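Local coordinates for protein cycloalternan-forming enzyme (Listeria monocytogenes serovar 1/2a, PDB 5F7U) that is a multidomain enzyme of glycoside hydrolase family 31, with a TIM-barrel domain, flanking beta-rich domains and a family 6 carbohydrate-binding module, at residues M876-D889 / K928-P940. The protein carries 1 engineered substitution. Residues are numbered along the deposited sequence; the frame is centred on the assembly and turned at random.
Sequences MQVFSTEPTSVTID and KQAIVLNGVNHAP
Thr887 and Val932 form a hydrogen-bonded antiparallel pair, joined by reciprocal backbone bonds: Thr887 N to Val932 O and Val932 N to Thr887 O, each 2.9 Å. At one end the ladder closes on Asp889, whose OD1 accepts Ala930 N, which approaches from above the carboxylate plane, at 2.8 Å, while its own N bonds Ala930 O. At the other end Asn934 N bonds Ser885 O and Thr884 N bonds Asn934 O; before Pro883, Thr881 makes the next pair of bonds. With its hydroxyl between backbone N and carbonyl carbon (chi1 60°), Thr881 OG1 accepts Asn937 N at 2.7 Å, and Thr881 N donates to Asn937 O. Beyond it Ala939 CB sits over the centre of the Phe879 ring in a CH-pi contact, 3.4 Å from the centroid, and a water joins Phe879 O to Ala939 N. Leu933 CD2 meets Val878 CB tip to tip at 3.8 Å, and Met876 CG touches Ile931 CD1, as layers of a beta sandwich do. Outside, Asn937 ND2 is hydrogen-bonded to Glu861 and His938 NE2 to Glu767. Strand 929-934 runs between strands 862-867 and 885-888, whereas Met876-Phe879 belongs to the facing sheet, between strands 825-830 and 917-922.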
loop_
_atom_site.group_PDB
_atom_site.type_symbol
_atom_site.label_atom_id
_atom_site.label_comp_id
_atom_site.label_asym_id
_atom_site.label_seq_id
_atom_site.Cartn_x
_atom_site.Cartn_y
_atom_site.Cartn_z
ATOM N N MET A 876 -30.785 1.443 -9.981
ATOM C CA MET A 876 -30.467 1.794 -8.600
ATOM C C MET A 876 -30.870 0.626 -7.697
ATOM O O MET A 876 -31.936 0.026 -7.893
ATOM C CB MET A 876 -31.230 3.050 -8.133
ATOM C CG MET A 876 -31.110 4.289 -9.005
ATOM S SD MET A 876 -29.425 4.880 -9.294
ATOM C CE MET A 876 -28.882 5.262 -7.641
ATOM N N GLN A 877 -30.041 0.322 -6.699
ATOM C CA GLN A 877 -30.478 -0.530 -5.594
ATOM C C GLN A 877 -30.406 0.293 -4.318
ATOM O O GLN A 877 -29.329 0.484 -3.741
ATOM C CB GLN A 877 -29.616 -1.792 -5.448
ATOM C CG GLN A 877 -29.715 -2.788 -6.601
ATOM C CD GLN A 877 -28.915 -4.053 -6.352
ATOM O OE1 GLN A 877 -27.909 -4.050 -5.626
ATOM N NE2 GLN A 877 -29.355 -5.156 -6.968
ATOM N N VAL A 878 -31.563 0.772 -3.880
ATOM C CA VAL A 878 -31.633 1.705 -2.751
ATOM C C VAL A 878 -32.029 0.953 -1.484
ATOM O O VAL A 878 -33.088 0.309 -1.441
ATOM C CB VAL A 878 -32.651 2.845 -3.023
ATOM C CG1 VAL A 878 -32.583 3.915 -1.938
ATOM C CG2 VAL A 878 -32.433 3.472 -4.392
ATOM N N PHE A 879 -31.215 1.097 -0.435
ATOM C CA PHE A 879 -31.492 0.479 0.878
ATOM C C PHE A 879 -32.632 1.265 1.522
ATOM O O PHE A 879 -32.467 2.448 1.842
ATOM C CB PHE A 879 -30.214 0.522 1.730
ATOM C CG PHE A 879 -30.251 -0.322 2.985
ATOM C CD1 PHE A 879 -30.507 -1.702 2.938
ATOM C CD2 PHE A 879 -29.927 0.259 4.228
ATOM C CE1 PHE A 879 -30.473 -2.483 4.106
ATOM C CE2 PHE A 879 -29.913 -0.509 5.388
ATOM C CZ PHE A 879 -30.171 -1.879 5.332
ATOM N N SER A 880 -33.799 0.634 1.660
ATOM C CA SER A 880 -34.995 1.311 2.195
ATOM C C SER A 880 -36.115 0.319 2.362
ATOM O O SER A 880 -36.016 -0.809 1.892
ATOM C CB SER A 880 -35.489 2.418 1.236
ATOM O OG SER A 880 -36.167 1.862 0.108
ATOM N N THR A 881 -37.200 0.750 3.006
ATOM C CA THR A 881 -38.435 -0.041 2.976
ATOM C C THR A 881 -39.081 0.068 1.589
ATOM O O THR A 881 -38.636 0.857 0.752
ATOM C CB THR A 881 -39.433 0.404 4.052
ATOM O OG1 THR A 881 -39.764 1.780 3.834
ATOM C CG2 THR A 881 -38.836 0.206 5.440
ATOM N N GLU A 882 -40.141 -0.707 1.366
ATOM C CA GLU A 882 -40.800 -0.756 0.055
ATOM C C GLU A 882 -41.529 0.542 -0.302
ATOM O O GLU A 882 -42.401 0.967 0.454
ATOM C CB GLU A 882 -41.793 -1.913 0.004
ATOM C CG GLU A 882 -42.370 -2.138 -1.391
ATOM C CD GLU A 882 -43.159 -3.432 -1.511
ATOM O OE1 GLU A 882 -43.477 -4.038 -0.472
ATOM O OE2 GLU A 882 -43.469 -3.837 -2.650
ATOM N N PRO A 883 -41.215 1.141 -1.472
ATOM C CA PRO A 883 -41.943 2.347 -1.899
ATOM C C PRO A 883 -43.422 2.110 -2.162
ATOM O O PRO A 883 -43.840 0.972 -2.436
ATOM C CB PRO A 883 -41.279 2.717 -3.238
ATOM C CG PRO A 883 -39.982 2.006 -3.252
ATOM C CD PRO A 883 -40.212 0.734 -2.479
ATOM N N THR A 884 -44.193 3.188 -2.083
ATOM C CA THR A 884 -45.583 3.175 -2.534
ATOM C C THR A 884 -45.678 3.556 -4.015
ATOM O O THR A 884 -46.631 3.180 -4.693
ATOM C CB THR A 884 -46.472 4.101 -1.686
ATOM O OG1 THR A 884 -45.902 5.412 -1.645
ATOM C CG2 THR A 884 -46.581 3.565 -0.262
ATOM N N SER A 885 -44.702 4.321 -4.496
ATOM C CA SER A 885 -44.541 4.612 -5.922
ATOM C C SER A 885 -43.127 5.081 -6.192
ATOM O O SER A 885 -42.405 5.487 -5.270
ATOM C CB SER A 885 -45.540 5.669 -6.401
ATOM O OG SER A 885 -45.264 6.928 -5.816
ATOM N N VAL A 886 -42.726 5.001 -7.460
ATOM C CA VAL A 886 -41.437 5.542 -7.904
ATOM C C VAL A 886 -41.713 6.351 -9.161
ATOM O O VAL A 886 -42.433 5.891 -10.031
ATOM C CB VAL A 886 -40.384 4.440 -8.174
ATOM C CG1 VAL A 886 -39.062 5.039 -8.653
ATOM C CG2 VAL A 886 -40.129 3.621 -6.912
ATOM N N THR A 887 -41.147 7.551 -9.233
ATOM C CA THR A 887 -41.266 8.385 -10.422
ATOM C C THR A 887 -39.904 8.672 -11.026
ATOM O O THR A 887 -38.879 8.681 -10.328
ATOM C CB THR A 887 -41.939 9.736 -10.115
ATOM O OG1 THR A 887 -41.176 10.404 -9.106
ATOM C CG2 THR A 887 -43.379 9.546 -9.647
ATOM N N ILE A 888 -39.900 8.889 -12.336
ATOM C CA ILE A 888 -38.721 9.373 -13.027
ATOM C C ILE A 888 -39.205 10.561 -13.835
ATOM O O ILE A 888 -40.127 10.430 -14.639
ATOM C CB ILE A 888 -38.066 8.310 -13.934
ATOM C CG1 ILE A 888 -37.666 7.071 -13.107
ATOM C CG2 ILE A 888 -36.855 8.916 -14.642
ATOM C CD1 ILE A 888 -36.950 5.974 -13.882
ATOM N N ASP A 889 -38.598 11.720 -13.582
ATOM C CA ASP A 889 -39.026 12.999 -14.170
ATOM C C ASP A 889 -40.515 13.296 -13.919
ATOM O O ASP A 889 -41.203 13.869 -14.772
ATOM C CB ASP A 889 -38.633 13.080 -15.666
ATOM C CG ASP A 889 -37.115 13.110 -15.876
ATOM O OD1 ASP A 889 -36.387 13.544 -14.962
ATOM O OD2 ASP A 889 -36.646 12.709 -16.974
ATOM N N LYS A 928 -30.335 14.638 -17.920
ATOM C CA LYS A 928 -30.486 14.337 -16.493
ATOM C C LYS A 928 -31.869 13.746 -16.230
ATOM O O LYS A 928 -32.841 14.102 -16.910
ATOM C CB LYS A 928 -30.302 15.596 -15.649
ATOM C CG LYS A 928 -28.914 16.231 -15.742
ATOM C CD LYS A 928 -28.745 17.450 -14.824
ATOM C CE LYS A 928 -28.837 17.126 -13.325
ATOM N NZ LYS A 928 -27.974 16.009 -12.804
ATOM N N GLN A 929 -31.949 12.833 -15.266
ATOM C CA GLN A 929 -33.225 12.222 -14.883
ATOM C C GLN A 929 -33.400 12.306 -13.383
ATOM O O GLN A 929 -32.488 11.974 -12.633
ATOM C CB GLN A 929 -33.321 10.767 -15.352
ATOM C CG GLN A 929 -33.379 10.630 -16.874
ATOM C CD GLN A 929 -33.538 9.195 -17.305
ATOM O OE1 GLN A 929 -32.550 8.484 -17.509
ATOM N NE2 GLN A 929 -34.781 8.749 -17.430
ATOM N N ALA A 930 -34.579 12.741 -12.957
ATOM C CA ALA A 930 -34.880 12.917 -11.539
ATOM C C ALA A 930 -35.713 11.740 -11.021
ATOM O O ALA A 930 -36.896 11.624 -11.351
ATOM C CB ALA A 930 -35.590 14.250 -11.319
ATOM N N ILE A 931 -35.092 10.875 -10.215
ATOM C CA ILE A 931 -35.744 9.667 -9.695
ATOM C C ILE A 931 -36.209 9.979 -8.276
ATOM O O ILE A 931 -35.433 10.496 -7.473
ATOM C CB ILE A 931 -34.781 8.444 -9.683
ATOM C CG1 ILE A 931 -34.315 8.089 -11.112
ATOM C CG2 ILE A 931 -35.422 7.232 -8.994
ATOM C CD1 ILE A 931 -33.137 7.121 -11.154
ATOM N N VAL A 932 -37.475 9.699 -7.978
ATOM C CA VAL A 932 -37.982 9.868 -6.607
ATOM C C VAL A 932 -38.639 8.577 -6.137
ATOM O O VAL A 932 -39.521 8.032 -6.828
ATOM C CB VAL A 932 -38.965 11.060 -6.478
ATOM C CG1 VAL A 932 -39.423 11.218 -5.043
ATOM C CG2 VAL A 932 -38.318 12.357 -6.950
ATOM N N LEU A 933 -38.207 8.092 -4.972
ATOM C CA LEU A 933 -38.867 6.981 -4.288
ATOM C C LEU A 933 -39.793 7.571 -3.235
ATOM O O LEU A 933 -39.341 8.318 -2.354
ATOM C CB LEU A 933 -37.841 6.049 -3.613
ATOM C CG LEU A 933 -36.965 5.127 -4.462
ATOM C CD1 LEU A 933 -35.985 5.890 -5.350
ATOM C CD2 LEU A 933 -36.160 4.235 -3.523
ATOM N N ASN A 934 -41.079 7.244 -3.333
ATOM C CA ASN A 934 -42.093 7.750 -2.387
ATOM C C ASN A 934 -42.545 6.704 -1.395
ATOM O O ASN A 934 -42.580 5.516 -1.705
ATOM C CB ASN A 934 -43.323 8.259 -3.131
ATOM C CG ASN A 934 -43.010 9.428 -4.039
ATOM O OD1 ASN A 934 -43.142 9.327 -5.270
ATOM N ND2 ASN A 934 -42.591 10.538 -3.453
ATOM N N GLY A 935 -42.910 7.157 -0.204
ATOM C CA GLY A 935 -43.420 6.266 0.829
ATOM C C GLY A 935 -42.382 5.352 1.449
ATOM O O GLY A 935 -42.739 4.312 2.002
ATOM N N VAL A 936 -41.110 5.740 1.373
ATOM C CA VAL A 936 -40.002 4.902 1.886
ATOM C C VAL A 936 -39.492 5.366 3.239
ATOM O O VAL A 936 -39.441 6.557 3.516
ATOM C CB VAL A 936 -38.793 4.872 0.927
ATOM C CG1 VAL A 936 -39.157 4.130 -0.352
ATOM C CG2 VAL A 936 -38.293 6.287 0.622
ATOM N N ASN A 937 -39.106 4.405 4.070
ATOM C CA ASN A 937 -38.387 4.689 5.300
ATOM C C ASN A 937 -37.028 4.037 5.312
ATOM O O ASN A 937 -36.716 3.250 4.416
ATOM C CB ASN A 937 -39.214 4.257 6.498
ATOM C CG ASN A 937 -40.321 5.231 6.773
ATOM O OD1 ASN A 937 -40.066 6.391 7.110
ATOM N ND2 ASN A 937 -41.544 4.780 6.636
ATOM N N HIS A 938 -36.209 4.407 6.295
ATOM C CA HIS A 938 -34.947 3.698 6.542
ATOM C C HIS A 938 -35.227 2.197 6.557
ATOM O O HIS A 938 -36.269 1.762 7.062
ATOM C CB HIS A 938 -34.316 4.151 7.863
ATOM C CG HIS A 938 -32.964 3.553 8.116
ATOM N ND1 HIS A 938 -32.788 2.235 8.485
ATOM C CD2 HIS A 938 -31.727 4.098 8.065
ATOM C CE1 HIS A 938 -31.498 1.995 8.647
ATOM N NE2 HIS A 938 -30.834 3.108 8.404
ATOM N N ALA A 939 -34.317 1.397 5.988
ATOM C CA ALA A 939 -34.566 -0.038 5.864
ATOM C C ALA A 939 -34.791 -0.686 7.232
ATOM O O ALA A 939 -34.305 -0.163 8.240
ATOM C CB ALA A 939 -33.420 -0.721 5.132
ATOM N N PRO A 940 -35.533 -1.817 7.280
ATOM C CA PRO A 940 -35.822 -2.399 8.585
ATOM C C PRO A 940 -34.566 -2.893 9.305
ATOM O O PRO A 940 -33.552 -3.209 8.656
ATOM C CB PRO A 940 -36.702 -3.613 8.251
ATOM C CG PRO A 940 -37.305 -3.289 6.922
ATOM C CD PRO A 940 -36.229 -2.540 6.198
HETATM O O HOH W 1 -32.218 2.840 4.697
HETATM O O HOH W 2 -42.301 1.732 2.964
HETATM O O HOH W 3 -39.494 12.023 -10.411
HETATM O O HOH W 4 -42.588 11.682 -7.152
HETATM O O HOH W 5 -34.830 13.455 -18.894
#